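Local coordinates for fibrinogen binding protein (Staphylococcus aureus subsp. aureus Mu50, PDB 3DOA), which probably binds fibrinogen and belongs to the NFACT family, whose relatives act in ribosome-associated quality control, at residues Y114-N127 / L130-L144. Sequence-based numbering, arbitrary orientation.
Sequences YRTVILEIMGKHSN and LVDENRKIIEGFKHL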
ATOM      1  N   TYR A 114       2.457  13.579 -19.279  1.00 52.69           N
ATOM      2  CA  TYR A 114       2.842  12.439 -18.494  1.00 53.14           C
ATOM      3  C   TYR A 114       2.638  12.832 -17.012  1.00 53.94           C
ATOM      4  O   TYR A 114       3.230  13.783 -16.512  1.00 54.23           O
ATOM      5  CB  TYR A 114       4.308  12.103 -18.780  1.00 52.99           C
ATOM      6  CG  TYR A 114       4.539  11.346 -20.085  1.00 53.38           C
ATOM      7  CD1 TYR A 114       5.133  11.964 -21.170  1.00 54.44           C
ATOM      8  CD2 TYR A 114       4.164  10.001 -20.230  1.00 51.66           C
ATOM      9  CE1 TYR A 114       5.366  11.260 -22.350  1.00 54.09           C
ATOM     10  CE2 TYR A 114       4.368   9.301 -21.370  1.00 50.27           C
ATOM     11  CZ  TYR A 114       4.983   9.925 -22.445  1.00 53.99           C
ATOM     12  OH  TYR A 114       5.195   9.255 -23.646  1.00 54.18           O
ATOM     13  N   ARG A 115       1.770  12.080 -16.333  1.00 55.24           N
ATOM     14  CA  ARG A 115       1.390  12.254 -14.909  1.00 55.22           C
ATOM     15  C   ARG A 115       1.633  10.996 -14.039  1.00 55.76           C
ATOM     16  O   ARG A 115       1.559   9.869 -14.553  1.00 56.63           O
ATOM     17  CB  ARG A 115      -0.077  12.572 -14.856  1.00 54.89           C
ATOM     18  CG  ARG A 115      -0.433  13.755 -15.673  1.00 55.05           C
ATOM     19  CD  ARG A 115       0.237  14.984 -15.149  1.00 56.15           C
ATOM     20  NE  ARG A 115      -0.126  16.237 -15.835  1.00 55.54           N
ATOM     21  CZ  ARG A 115       0.750  16.992 -16.481  1.00 55.06           C
ATOM     22  NH1 ARG A 115       2.046  16.631 -16.596  1.00 54.46           N
ATOM     23  NH2 ARG A 115       0.314  18.105 -17.032  1.00 54.62           N
ATOM     24  N   THR A 116       1.946  11.210 -12.752  1.00 55.55           N
ATOM     25  CA  THR A 116       1.996  10.146 -11.748  1.00 55.67           C
ATOM     26  C   THR A 116       1.112  10.476 -10.553  1.00 56.17           C
ATOM     27  O   THR A 116       1.242  11.564  -9.956  1.00 56.77           O
ATOM     28  CB  THR A 116       3.377   9.965 -11.231  1.00 55.53           C
ATOM     29  OG1 THR A 116       4.176   9.480 -12.304  1.00 57.53           O
ATOM     30  CG2 THR A 116       3.404   8.969 -10.106  1.00 54.83           C
ATOM     31  N   VAL A 117       0.198   9.549 -10.226  1.00 55.91           N
ATOM     32  CA  VAL A 117      -0.553   9.603  -8.966  1.00 55.41           C
ATOM     33  C   VAL A 117       0.216   8.806  -7.883  1.00 55.50           C
ATOM     34  O   VAL A 117       0.547   7.641  -8.093  1.00 55.70           O
ATOM     35  CB  VAL A 117      -1.934   9.016  -9.159  1.00 55.50           C
ATOM     36  CG1 VAL A 117      -2.685   8.920  -7.806  1.00 54.97           C
ATOM     37  CG2 VAL A 117      -2.692   9.853 -10.199  1.00 54.34           C
ATOM     38  N   ILE A 118       0.531   9.460  -6.764  1.00 55.26           N
ATOM     39  CA  ILE A 118       1.237   8.858  -5.621  1.00 54.51           C
ATOM     40  C   ILE A 118       0.296   8.723  -4.379  1.00 54.85           C
ATOM     41  O   ILE A 118      -0.188   9.723  -3.835  1.00 54.76           O
ATOM     42  CB  ILE A 118       2.431   9.690  -5.220  1.00 54.02           C
ATOM     43  CG1 ILE A 118       3.175  10.201  -6.462  1.00 53.96           C
ATOM     44  CG2 ILE A 118       3.339   8.865  -4.361  1.00 54.15           C
ATOM     45  CD1 ILE A 118       4.633  10.700  -6.190  1.00 53.41           C
ATOM     46  N   LEU A 119      -0.012   7.474  -3.980  1.00 54.66           N
ATOM     47  CA  LEU A 119      -0.730   7.200  -2.735  1.00 54.28           C
ATOM     48  C   LEU A 119       0.313   6.770  -1.694  1.00 54.97           C
ATOM     49  O   LEU A 119       1.085   5.825  -1.920  1.00 55.22           O
ATOM     50  CB  LEU A 119      -1.795   6.122  -2.921  1.00 53.58           C
ATOM     51  CG  LEU A 119      -2.660   5.796  -1.684  1.00 52.96           C
ATOM     52  CD1 LEU A 119      -3.433   6.991  -1.124  1.00 49.61           C
ATOM     53  CD2 LEU A 119      -3.603   4.655  -1.978  1.00 51.59           C
ATOM     54  N   GLU A 120       0.326   7.505  -0.595  1.00 55.65           N
ATOM     55  CA  GLU A 120       1.153   7.242   0.545  1.00 55.76           C
ATOM     56  C   GLU A 120       0.228   6.880   1.655  1.00 56.86           C
ATOM     57  O   GLU A 120      -0.530   7.696   2.098  1.00 56.36           O
ATOM     58  CB  GLU A 120       1.882   8.492   0.969  1.00 55.72           C
ATOM     59  CG  GLU A 120       2.799   9.062  -0.032  1.00 54.10           C
ATOM     60  CD  GLU A 120       3.439  10.277   0.471  1.00 53.86           C
ATOM     61  OE1 GLU A 120       2.933  10.816   1.438  1.00 56.14           O
ATOM     62  OE2 GLU A 120       4.445  10.700  -0.082  1.00 49.42           O
ATOM     63  N   ILE A 121       0.299   5.631   2.106  1.00 58.02           N
ATOM     64  CA  ILE A 121      -0.554   5.158   3.191  1.00 58.72           C
ATOM     65  C   ILE A 121       0.180   5.199   4.526  1.00 59.65           C
ATOM     66  O   ILE A 121       0.958   4.300   4.846  1.00 61.11           O
ATOM     67  CB  ILE A 121      -1.052   3.724   2.934  1.00 58.69           C
ATOM     68  CG1 ILE A 121      -1.161   3.459   1.430  1.00 59.83           C
ATOM     69  CG2 ILE A 121      -2.390   3.493   3.618  1.00 58.59           C
ATOM     70  CD1 ILE A 121      -2.259   2.486   1.060  1.00 59.52           C
ATOM     71  N   MET A 122      -0.072   6.248   5.302  1.00 58.65           N
ATOM     72  CA  MET A 122       0.566   6.410   6.604  1.00 58.71           C
ATOM     73  C   MET A 122      -0.413   6.962   7.634  1.00 56.49           C
ATOM     74  O   MET A 122      -0.286   8.104   8.076  1.00 54.98           O
ATOM     75  CB  MET A 122       1.786   7.326   6.494  1.00 57.91           C
ATOM     76  CG  MET A 122       2.524   7.221   5.169  1.00 60.09           C
ATOM     77  SD  MET A 122       3.998   6.189   5.273  1.00 66.60           S
ATOM     78  CE  MET A 122       4.504   6.146   3.555  1.00 65.35           C
ATOM     79  N   GLY A 123      -1.405   6.162   7.958  1.00 55.60           N
ATOM     80  CA  GLY A 123      -2.375   6.536   8.947  1.00 56.17           C
ATOM     81  C   GLY A 123      -2.835   7.937   8.740  1.00 57.13           C
ATOM     82  O   GLY A 123      -3.473   8.231   7.769  1.00 58.77           O
ATOM     83  N   LYS A 124      -2.515   8.815   9.662  1.00 57.48           N
ATOM     84  CA  LYS A 124      -2.999  10.160   9.582  1.00 58.33           C
ATOM     85  C   LYS A 124      -2.091  10.988   8.728  1.00 58.00           C
ATOM     86  O   LYS A 124      -2.374  12.131   8.447  1.00 58.46           O
ATOM     87  CB  LYS A 124      -3.066  10.754  10.964  1.00 59.06           C
ATOM     88  CG  LYS A 124      -1.867  10.463  11.787  1.00 60.90           C
ATOM     89  CD  LYS A 124      -1.693  11.474  12.893  1.00 61.75           C
ATOM     90  CE  LYS A 124      -0.226  11.753  13.139  1.00 65.11           C
ATOM     91  NZ  LYS A 124       0.209  11.510  14.540  1.00 68.90           N
ATOM     92  N   HIS A 125      -0.979  10.407   8.326  1.00 58.26           N
ATOM     93  CA  HIS A 125      -0.058  11.057   7.362  1.00 58.28           C
ATOM     94  C   HIS A 125      -0.245  10.545   5.926  1.00 57.38           C
ATOM     95  O   HIS A 125       0.652  10.625   5.040  1.00 57.94           O
ATOM     96  CB  HIS A 125       1.378  10.822   7.796  1.00 58.92           C
ATOM     97  CG  HIS A 125       1.672  11.367   9.148  1.00 61.28           C
ATOM     98  ND1 HIS A 125       1.893  10.556  10.248  1.00 63.24           N
ATOM     99  CD2 HIS A 125       1.734  12.646   9.594  1.00 62.33           C
ATOM    100  CE1 HIS A 125       2.099  11.316  11.307  1.00 62.83           C
ATOM    101  NE2 HIS A 125       2.002  12.585  10.936  1.00 63.29           N
ATOM    102  N   SER A 126      -1.415   9.983   5.710  1.00 55.87           N
ATOM    103  CA  SER A 126      -1.795   9.576   4.400  1.00 54.64           C
ATOM    104  C   SER A 126      -2.049  10.801   3.494  1.00 54.33           C
ATOM    105  O   SER A 126      -2.601  11.835   3.948  1.00 53.25           O
ATOM    106  CB  SER A 126      -3.014   8.699   4.509  1.00 54.56           C
ATOM    107  OG  SER A 126      -2.631   7.508   5.129  1.00 52.33           O
ATOM    108  N   ASN A 127      -1.590  10.664   2.237  1.00 53.83           N
ATOM    109  CA  ASN A 127      -1.792  11.672   1.183  1.00 53.11           C
ATOM    110  C   ASN A 127      -1.937  11.007  -0.187  1.00 53.02           C
ATOM    111  O   ASN A 127      -1.456   9.862  -0.438  1.00 52.92           O
ATOM    112  CB  ASN A 127      -0.649  12.699   1.158  1.00 52.87           C
ATOM    113  CG  ASN A 127      -1.132  14.128   0.943  1.00 52.45           C
ATOM    114  OD1 ASN A 127      -2.284  14.368   0.528  1.00 49.12           O
ATOM    115  ND2 ASN A 127      -0.235  15.095   1.208  1.00 51.97           N
ATOM    116  N   LEU A 130      -0.424  14.294  -7.056  1.00 55.38           N
ATOM    117  CA  LEU A 130      -0.298  14.242  -8.494  1.00 55.11           C
ATOM    118  C   LEU A 130       0.929  15.053  -8.847  1.00 54.62           C
ATOM    119  O   LEU A 130       1.108  16.170  -8.376  1.00 54.44           O
ATOM    120  CB  LEU A 130      -1.557  14.845  -9.089  1.00 55.70           C
ATOM    121  CG  LEU A 130      -1.795  14.662 -10.579  1.00 56.00           C
ATOM    122  CD1 LEU A 130      -1.775  13.181 -11.009  1.00 52.38           C
ATOM    123  CD2 LEU A 130      -3.111  15.420 -10.891  1.00 55.26           C
ATOM    124  N   VAL A 131       1.794  14.470  -9.646  1.00 54.29           N
ATOM    125  CA  VAL A 131       3.002  15.131 -10.024  1.00 54.42           C
ATOM    126  C   VAL A 131       3.160  14.877 -11.511  1.00 55.56           C
ATOM    127  O   VAL A 131       2.490  13.979 -12.062  1.00 55.38           O
ATOM    128  CB  VAL A 131       4.191  14.553  -9.276  1.00 53.82           C
ATOM    129  CG1 VAL A 131       3.937  14.614  -7.794  1.00 52.74           C
ATOM    130  CG2 VAL A 131       4.434  13.130  -9.719  1.00 51.31           C
ATOM    131  N   ASP A 132       4.043  15.655 -12.159  1.00 56.53           N
ATOM    132  CA  ASP A 132       4.364  15.453 -13.567  1.00 56.66           C
ATOM    133  C   ASP A 132       5.577  14.549 -13.693  1.00 57.21           C
ATOM    134  O   ASP A 132       6.134  14.084 -12.691  1.00 57.29           O
ATOM    135  CB  ASP A 132       4.595  16.790 -14.230  1.00 56.44           C
ATOM    136  CG  ASP A 132       5.817  17.513 -13.678  1.00 57.88           C
ATOM    137  OD1 ASP A 132       6.764  16.844 -13.224  1.00 58.57           O
ATOM    138  OD2 ASP A 132       5.841  18.768 -13.709  1.00 57.75           O
ATOM    139  N   GLU A 133       5.983  14.303 -14.931  1.00 58.50           N
ATOM    140  CA  GLU A 133       7.176  13.467 -15.247  1.00 58.96           C
ATOM    141  C   GLU A 133       8.470  13.978 -14.659  1.00 58.67           C
ATOM    142  O   GLU A 133       9.402  13.176 -14.490  1.00 59.04           O
ATOM    143  CB  GLU A 133       7.397  13.242 -16.774  1.00 60.31           C
ATOM    144  CG  GLU A 133       7.769  14.445 -17.572  1.00 62.68           C
ATOM    145  CD  GLU A 133       6.569  15.348 -17.768  1.00 71.07           C
ATOM    146  OE1 GLU A 133       5.781  15.604 -16.820  1.00 75.98           O
ATOM    147  OE2 GLU A 133       6.369  15.818 -18.890  1.00 77.69           O
ATOM    148  N   ASN A 134       8.549  15.272 -14.346  1.00 57.46           N
ATOM    149  CA  ASN A 134       9.679  15.750 -13.527  1.00 56.98           C
ATOM    150  C   ASN A 134       9.474  15.817 -11.985  1.00 56.47           C
ATOM    151  O   ASN A 134      10.287  16.423 -11.289  1.00 55.44           O
ATOM    152  CB  ASN A 134      10.107  17.081 -14.075  1.00 57.20           C
ATOM    153  CG  ASN A 134      10.371  17.021 -15.584  1.00 57.85           C
ATOM    154  OD1 ASN A 134      10.890  16.014 -16.093  1.00 57.75           O
ATOM    155  ND2 ASN A 134       9.995  18.088 -16.305  1.00 55.56           N
ATOM    156  N   ARG A 135       8.400  15.168 -11.472  1.00 56.07           N
ATOM    157  CA  ARG A 135       7.997  15.222 -10.071  1.00 55.33           C
ATOM    158  C   ARG A 135       7.584  16.611  -9.524  1.00 54.55           C
ATOM    159  O   ARG A 135       7.621  16.826  -8.327  1.00 53.77           O
ATOM    160  CB  ARG A 135       9.129  14.682  -9.181  1.00 55.91           C
ATOM    161  CG  ARG A 135       9.975  13.471  -9.710  1.00 57.56           C
ATOM    162  CD  ARG A 135       9.232  12.134  -9.833  1.00 58.13           C
ATOM    163  NE  ARG A 135       9.103  11.465  -8.542  1.00 60.37           N
ATOM    164  CZ  ARG A 135       8.243  10.476  -8.256  1.00 59.70           C
ATOM    165  NH1 ARG A 135       7.408   9.997  -9.167  1.00 61.32           N
ATOM    166  NH2 ARG A 135       8.196   9.990  -7.030  1.00 57.16           N
ATOM    167  N   LYS A 136       7.239  17.571 -10.379  1.00 54.17           N
ATOM    168  CA  LYS A 136       6.702  18.865  -9.913  1.00 53.47           C
ATOM    169  C   LYS A 136       5.318  18.450  -9.393  1.00 53.21           C
ATOM    170  O   LYS A 136       4.592  17.715 -10.076  1.00 53.64           O
ATOM    171  CB  LYS A 136       6.606  19.890 -11.071  1.00 53.29           C
ATOM    172  CG  LYS A 136       6.781  21.486 -10.784  1.00 53.16           C
ATOM    173  CD  LYS A 136       6.241  22.432 -12.018  1.00 52.67           C
ATOM    174  CE  LYS A 136       6.421  24.029 -11.837  1.00 52.98           C
ATOM    175  NZ  LYS A 136       5.299  25.056 -12.247  1.00 47.58           N
ATOM    176  N   ILE A 137       4.971  18.842  -8.171  1.00 52.60           N
ATOM    177  CA  ILE A 137       3.665  18.468  -7.599  1.00 52.08           C
ATOM    178  C   ILE A 137       2.618  19.285  -8.302  1.00 51.48           C
ATOM    179  O   ILE A 137       2.689  20.475  -8.240  1.00 52.01           O
ATOM    180  CB  ILE A 137       3.505  18.881  -6.118  1.00 51.83           C
ATOM    181  CG1 ILE A 137       4.420  18.083  -5.196  1.00 51.11           C
ATOM    182  CG2 ILE A 137       1.992  18.764  -5.693  1.00 51.72           C
ATOM    183  CD1 ILE A 137       4.511  18.758  -3.848  1.00 51.38           C
ATOM    184  N   ILE A 138       1.646  18.678  -8.944  1.00 50.52           N
ATOM    185  CA  ILE A 138       0.541  19.449  -9.504  1.00 50.91           C
ATOM    186  C   ILE A 138      -0.456  19.776  -8.409  1.00 51.64           C
ATOM    187  O   ILE A 138      -0.844  20.920  -8.250  1.00 50.95           O
ATOM    188  CB  ILE A 138      -0.144  18.688 -10.679  1.00 50.60           C
ATOM    189  CG1 ILE A 138       0.850  18.637 -11.851  1.00 47.28           C
ATOM    190  CG2 ILE A 138      -1.517  19.304 -11.023  1.00 48.53           C
ATOM    191  CD1 ILE A 138       0.706  17.504 -12.681  1.00 44.97           C
ATOM    192  N   GLU A 139      -0.868  18.768  -7.629  1.00 53.13           N
ATOM    193  CA  GLU A 139      -1.838  18.995  -6.496  1.00 52.95           C
ATOM    194  C   GLU A 139      -1.706  17.892  -5.467  1.00 53.00           C
ATOM    195  O   GLU A 139      -1.177  16.806  -5.761  1.00 52.36           O
ATOM    196  CB  GLU A 139      -3.302  19.126  -7.003  1.00 52.79           C
ATOM    197  CG  GLU A 139      -4.382  19.721  -6.087  1.00 53.08           C
ATOM    198  CD  GLU A 139      -3.960  20.884  -5.194  1.00 54.58           C
ATOM    199  OE1 GLU A 139      -3.000  20.745  -4.403  1.00 55.78           O
ATOM    200  OE2 GLU A 139      -4.638  21.938  -5.216  1.00 56.80           O
ATOM    201  N   GLY A 140      -2.153  18.238  -4.256  1.00 53.40           N
ATOM    202  CA  GLY A 140      -2.170  17.368  -3.079  1.00 53.55           C
ATOM    203  C   GLY A 140      -3.530  17.288  -2.401  1.00 53.88           C
ATOM    204  O   GLY A 140      -4.134  18.319  -2.030  1.00 53.95           O
ATOM    205  N   PHE A 141      -4.025  16.064  -2.203  1.00 53.92           N
ATOM    206  CA  PHE A 141      -5.252  15.946  -1.469  1.00 54.21           C
ATOM    207  C   PHE A 141      -5.068  16.607  -0.116  1.00 54.40           C
ATOM    208  O   PHE A 141      -5.997  17.092   0.419  1.00 54.32           O
ATOM    209  CB  PHE A 141      -5.659  14.506  -1.313  1.00 53.67           C
ATOM    210  CG  PHE A 141      -7.181  14.269  -1.269  1.00 53.02           C
ATOM    211  CD1 PHE A 141      -8.070  15.276  -1.090  1.00 50.46           C
ATOM    212  CD2 PHE A 141      -7.685  12.971  -1.394  1.00 52.03           C
ATOM    213  CE1 PHE A 141      -9.406  14.992  -1.086  1.00 53.18           C
ATOM    214  CE2 PHE A 141      -9.012  12.706  -1.389  1.00 51.75           C
ATOM    215  CZ  PHE A 141      -9.874  13.680  -1.226  1.00 52.30           C
ATOM    216  N   LYS A 142      -3.858  16.631   0.422  1.00 55.49           N
ATOM    217  CA  LYS A 142      -3.546  17.416   1.607  1.00 56.84           C
ATOM    218  C   LYS A 142      -2.248  18.199   1.406  1.00 57.53           C
ATOM    219  O   LYS A 142      -1.268  17.662   0.896  1.00 57.80           O
ATOM    220  CB  LYS A 142      -3.351  16.485   2.816  1.00 57.27           C
ATOM    221  CG  LYS A 142      -4.394  16.529   3.955  1.00 57.64           C
ATOM    222  CD  LYS A 142      -4.489  15.154   4.736  1.00 58.49           C
ATOM    223  CE  LYS A 142      -3.213  14.801   5.586  1.00 61.08           C
ATOM    224  NZ  LYS A 142      -3.253  13.431   6.202  1.00 59.47           N
ATOM    225  N   HIS A 143      -2.227  19.437   1.887  1.00 58.67           N
ATOM    226  CA  HIS A 143      -1.044  20.297   1.819  1.00 59.74           C
ATOM    227  C   HIS A 143      -0.172  20.308   3.087  1.00 60.48           C
ATOM    228  O   HIS A 143      -0.686  20.486   4.175  1.00 60.79           O
ATOM    229  CB  HIS A 143      -1.467  21.753   1.527  1.00 60.16           C
ATOM    230  CG  HIS A 143      -1.936  21.974   0.121  1.00 60.98           C
ATOM    231  ND1 HIS A 143      -2.165  23.230  -0.395  1.00 59.63           N
ATOM    232  CD2 HIS A 143      -2.208  21.092  -0.879  1.00 61.05           C
ATOM    233  CE1 HIS A 143      -2.597  23.104  -1.640  1.00 60.88           C
ATOM    234  NE2 HIS A 143      -2.629  21.821  -1.960  1.00 58.16           N
ATOM    235  N   LEU A 144       1.145  20.177   2.914  1.00 61.21           N
ATOM    236  CA  LEU A 144       2.126  20.438   3.958  1.00 61.59           C
ATOM    237  C   LEU A 144       2.829  21.743   3.681  1.00 62.57           C
ATOM    238  O   LEU A 144       3.636  21.830   2.758  1.00 62.29           O
ATOM    239  CB  LEU A 144       3.187  19.352   3.994  1.00 61.40           C
ATOM    240  CG  LEU A 144       2.794  17.987   4.520  1.00 60.04           C
ATOM    241  CD1 LEU A 144       1.378  17.647   4.108  1.00 58.51           C
ATOM    242  CD2 LEU A 144       3.824  16.977   4.010  1.00 60.13           C
TER
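Thr116 and Val131 form the hydrogen-bonded pair toward the open end of the antiparallel beta hairpin made by strands 112-120 and 127-132. Thr116 N reaches Val131 O at 2.9 Å in a nearly straight bond (175°), and Val131 N returns to Thr116 O at 3.0 Å. Non-hydrogen-bonded pairs flank it, Arg115 with Asp132 and Val117 with Leu130, while the weak bond from Glu133 N to Tyr114 O lies where the second strand leaves the first and enters the type I turn from Asp132 to Arg135.

Near the hairpin's closed end the grip passes to side chains. The Asn127 amide meets the backbone of Lys142 twice: Lys142 N lies on a lone pair of OD1, and ND2 gives an almost straight bond to Lys142 O at 2.8 Å, with that oxygen in the amide plane. Lys142 in turn bends at chi3 (68°), which carries its ammonium to the turn, where NZ binds Lys124 O at 2.7 Å and Ser126 O at 2.8 Å. Two carbonyls thus anchor one lysine tip.

The face carrying Arg115, Val117 and Leu130 combines apolar packing with charge. Val117 CG2 touches Leu130 CD1 at 3.5 Å, and Ile138 CD1 lies over one face of the Arg115 guanidinium, towards its rim. At the edge of that group, Glu133 OE1 makes a long salt bridge with Arg115 NH1 (3.9 Å). On the sheet face of Thr116 and Val131, Ile118 CD1 rests against the Arg135 guanidinium, which forms a salt bridge with Glu100.

Strand 112-120 lies between strands 98-106 and 127-132 of a five-stranded antiparallel sheet, and 137-140, joined through a classic bulge at Ile138 and Glu139 opposite Leu130, forms one edge of it. Helix 73-82 packs on the Val117 face, its His81 bonded to Arg115 NE and its Phe74 stacked with Phe141.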